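Side-chain contact in beta-L-arabinobiosidase (PDB 5MQR), which probably hydrolyses glycosidic bonds in complex plant pectin as a gut-bacterial glycosidase, with beta-L-arabinobiosidase and possibly sialidase activity: residues A[56-61]-A[454-459]. Numbering follows the deposited sequence.
With CA (calcium ion), chain J.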
loop_
_atom_site.group_PDB
_atom_site.type_symbol
_atom_site.label_atom_id
_atom_site.label_comp_id
_atom_site.label_asym_id
_atom_site.label_seq_id
_atom_site.Cartn_x
_atom_site.Cartn_y
_atom_site.Cartn_z
ATOM N N LEU A 56 -12.945 3.427 27.580
ATOM C CA LEU A 56 -12.847 2.467 28.646
ATOM C C LEU A 56 -13.570 2.950 29.902
ATOM O O LEU A 56 -14.253 2.163 30.530
ATOM C CB LEU A 56 -11.373 2.210 28.973
ATOM C CG LEU A 56 -10.719 1.068 28.226
ATOM C CD1 LEU A 56 -10.831 1.276 26.731
ATOM C CD2 LEU A 56 -9.268 0.919 28.643
ATOM N N VAL A 57 -13.362 4.219 30.276
ATOM C CA VAL A 57 -13.959 4.804 31.484
ATOM C C VAL A 57 -14.634 6.142 31.167
ATOM O O VAL A 57 -14.005 7.040 30.610
ATOM C CB VAL A 57 -12.905 5.029 32.596
ATOM C CG1 VAL A 57 -13.588 5.541 33.848
ATOM C CG2 VAL A 57 -12.115 3.746 32.886
ATOM N N ARG A 58 -15.919 6.247 31.508
ATOM C CA ARG A 58 -16.702 7.461 31.319
ATOM C C ARG A 58 -17.034 8.014 32.681
ATOM O O ARG A 58 -17.874 7.461 33.391
ATOM C CB ARG A 58 -18.002 7.177 30.541
ATOM C CG ARG A 58 -18.831 8.410 30.197
ATOM C CD ARG A 58 -20.193 8.053 29.624
ATOM N NE ARG A 58 -20.847 9.294 29.167
ATOM C CZ ARG A 58 -21.414 10.198 29.967
ATOM N NH1 ARG A 58 -21.471 9.988 31.281
ATOM N NH2 ARG A 58 -21.937 11.317 29.451
ATOM N N ALA A 59 -16.376 9.109 33.045
ATOM C CA ALA A 59 -16.551 9.719 34.380
ATOM C C ALA A 59 -18.002 10.096 34.635
ATOM O O ALA A 59 -18.669 10.622 33.742
ATOM C CB ALA A 59 -15.669 10.950 34.532
ATOM N N ASN A 60 -18.482 9.830 35.844
ATOM C CA ASN A 60 -19.832 10.243 36.243
ATOM C C ASN A 60 -19.915 10.375 37.740
ATOM O O ASN A 60 -20.020 9.374 38.443
ATOM C CB ASN A 60 -20.857 9.221 35.750
ATOM C CG ASN A 60 -22.279 9.764 35.712
ATOM O OD1 ASN A 60 -22.736 10.496 36.609
ATOM N ND2 ASN A 60 -23.002 9.387 34.667
ATOM N N ARG A 61 -19.892 11.612 38.226
ATOM C CA ARG A 61 -19.990 11.895 39.662
ATOM C C ARG A 61 -21.366 11.579 40.255
ATOM O O ARG A 61 -21.473 11.147 41.406
ATOM C CB ARG A 61 -19.652 13.360 39.933
ATOM C CG ARG A 61 -19.644 13.749 41.419
ATOM C CD ARG A 61 -19.377 15.237 41.563
ATOM N NE ARG A 61 -18.144 15.605 40.876
ATOM C CZ ARG A 61 -17.870 16.784 40.318
ATOM N NH1 ARG A 61 -18.729 17.793 40.329
ATOM N NH2 ARG A 61 -16.688 16.950 39.715
ATOM N N ASP A 454 -25.944 9.285 25.047
ATOM C CA ASP A 454 -24.995 10.175 25.676
ATOM C C ASP A 454 -25.327 11.583 25.248
ATOM O O ASP A 454 -25.199 11.893 24.077
ATOM C CB ASP A 454 -23.560 9.825 25.242
ATOM C CG ASP A 454 -22.492 10.513 26.114
ATOM O OD1 ASP A 454 -22.770 11.617 26.657
ATOM O OD2 ASP A 454 -21.386 9.917 26.288
ATOM N N PRO A 455 -25.691 12.468 26.197
ATOM C CA PRO A 455 -25.951 13.866 25.830
ATOM C C PRO A 455 -24.748 14.649 25.380
ATOM O O PRO A 455 -24.916 15.750 24.853
ATOM C CB PRO A 455 -26.448 14.498 27.142
ATOM C CG PRO A 455 -26.828 13.345 28.008
ATOM C CD PRO A 455 -25.882 12.253 27.640
ATOM N N PHE A 456 -23.558 14.113 25.638
ATOM C CA PHE A 456 -22.321 14.815 25.387
ATOM C C PHE A 456 -21.417 14.152 24.340
ATOM O O PHE A 456 -20.312 14.601 24.123
ATOM C CB PHE A 456 -21.590 15.005 26.723
ATOM C CG PHE A 456 -22.395 15.781 27.720
ATOM C CD1 PHE A 456 -22.498 17.173 27.613
ATOM C CD2 PHE A 456 -23.098 15.130 28.710
ATOM C CE1 PHE A 456 -23.271 17.902 28.494
ATOM C CE2 PHE A 456 -23.868 15.858 29.607
ATOM C CZ PHE A 456 -23.952 17.242 29.498
ATOM N N ASP A 457 -21.874 13.110 23.676
ATOM C CA ASP A 457 -21.049 12.436 22.675
ATOM C C ASP A 457 -21.962 11.668 21.725
ATOM O O ASP A 457 -23.187 11.680 21.900
ATOM C CB ASP A 457 -19.994 11.510 23.355
ATOM C CG ASP A 457 -18.622 11.545 22.645
ATOM O OD1 ASP A 457 -18.599 11.789 21.409
ATOM O OD2 ASP A 457 -17.586 11.341 23.323
ATOM N N TYR A 458 -21.366 11.019 20.723
ATOM C CA TYR A 458 -22.106 10.271 19.731
ATOM C C TYR A 458 -21.303 9.077 19.268
ATOM O O TYR A 458 -20.092 9.009 19.529
ATOM C CB TYR A 458 -22.456 11.167 18.540
ATOM C CG TYR A 458 -21.356 12.107 18.112
ATOM C CD1 TYR A 458 -20.166 11.628 17.501
ATOM C CD2 TYR A 458 -21.501 13.476 18.277
ATOM C CE1 TYR A 458 -19.163 12.517 17.105
ATOM C CE2 TYR A 458 -20.517 14.363 17.868
ATOM C CZ TYR A 458 -19.360 13.890 17.286
ATOM O OH TYR A 458 -18.432 14.815 16.900
ATOM N N ALA A 459 -21.999 8.151 18.601
ATOM C CA ALA A 459 -21.377 7.007 17.924
ATOM C C ALA A 459 -20.974 7.484 16.548
ATOM O O ALA A 459 -21.646 8.314 15.961
ATOM C CB ALA A 459 -22.337 5.833 17.813
HETATM CA CA CA J . -25.544 11.933 21.745
HETATM O O HOH W 1 -25.027 14.303 22.174
HETATM O O HOH W 2 -25.639 13.057 19.595
#
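Arg58 reaches Asp454 with a side-on, two-nitrogen grip, NE and NH2 each taking one carboxylate oxygen. The bond from Arg58 NE to Asp454 OD2 is 3.0 Å long and nearly straight (166°), with OD2 close to the guanidinium plane. The bond from Arg58 NH2 to Asp454 OD1, 2.9 Å, is more bent, and its acceptor is tilted from that plane. The two flat groups are turned 63° against each other, and both nitrogens meet their oxygens from above the carboxylate plane. Arg58 spans the gap because its chain is extended, with CG anti to the backbone N (chi1 -175°).

Asp454 OD1 has a second donor, the backbone N of Phe456 (2.8 Å), which comes from the face opposite Arg58 NH2 and closes an Asx turn. The aspartate thus serves the arginine and its own loop at once. An alanine in place of Asp454 would probably leave the buried Arg58 guanidinium without this counter-charge and the amide of Phe456 without its side-chain acceptor. Beside the salt bridge, CD2 of Phe456 lies 4.1 Å from Arg58 NH2, ring edge to guanidinium edge.

The main chain of the same loop holds calcium, through Asp454 O and Asp457 O, both at 2.4 Å. Two waters, Asp452 and Glu597 also bind the ion. The carboxylate of Asp457 stays off the metal: its OD1 accepts from Tyr458 N at 3.0 Å, and OD2 is hydrogen-bonded to Thr356 and Tyr434. The two carbonyls are the first and last of a type I beta turn, Asp454 to Asp457, whose start carries the Asx turn. The arrangement is a calcium-binding loop leading from strand 447-452 into strand 460-468 of another sheet, salt-bridged through Arg58 to the chain of strand 52-57 in that second sheet.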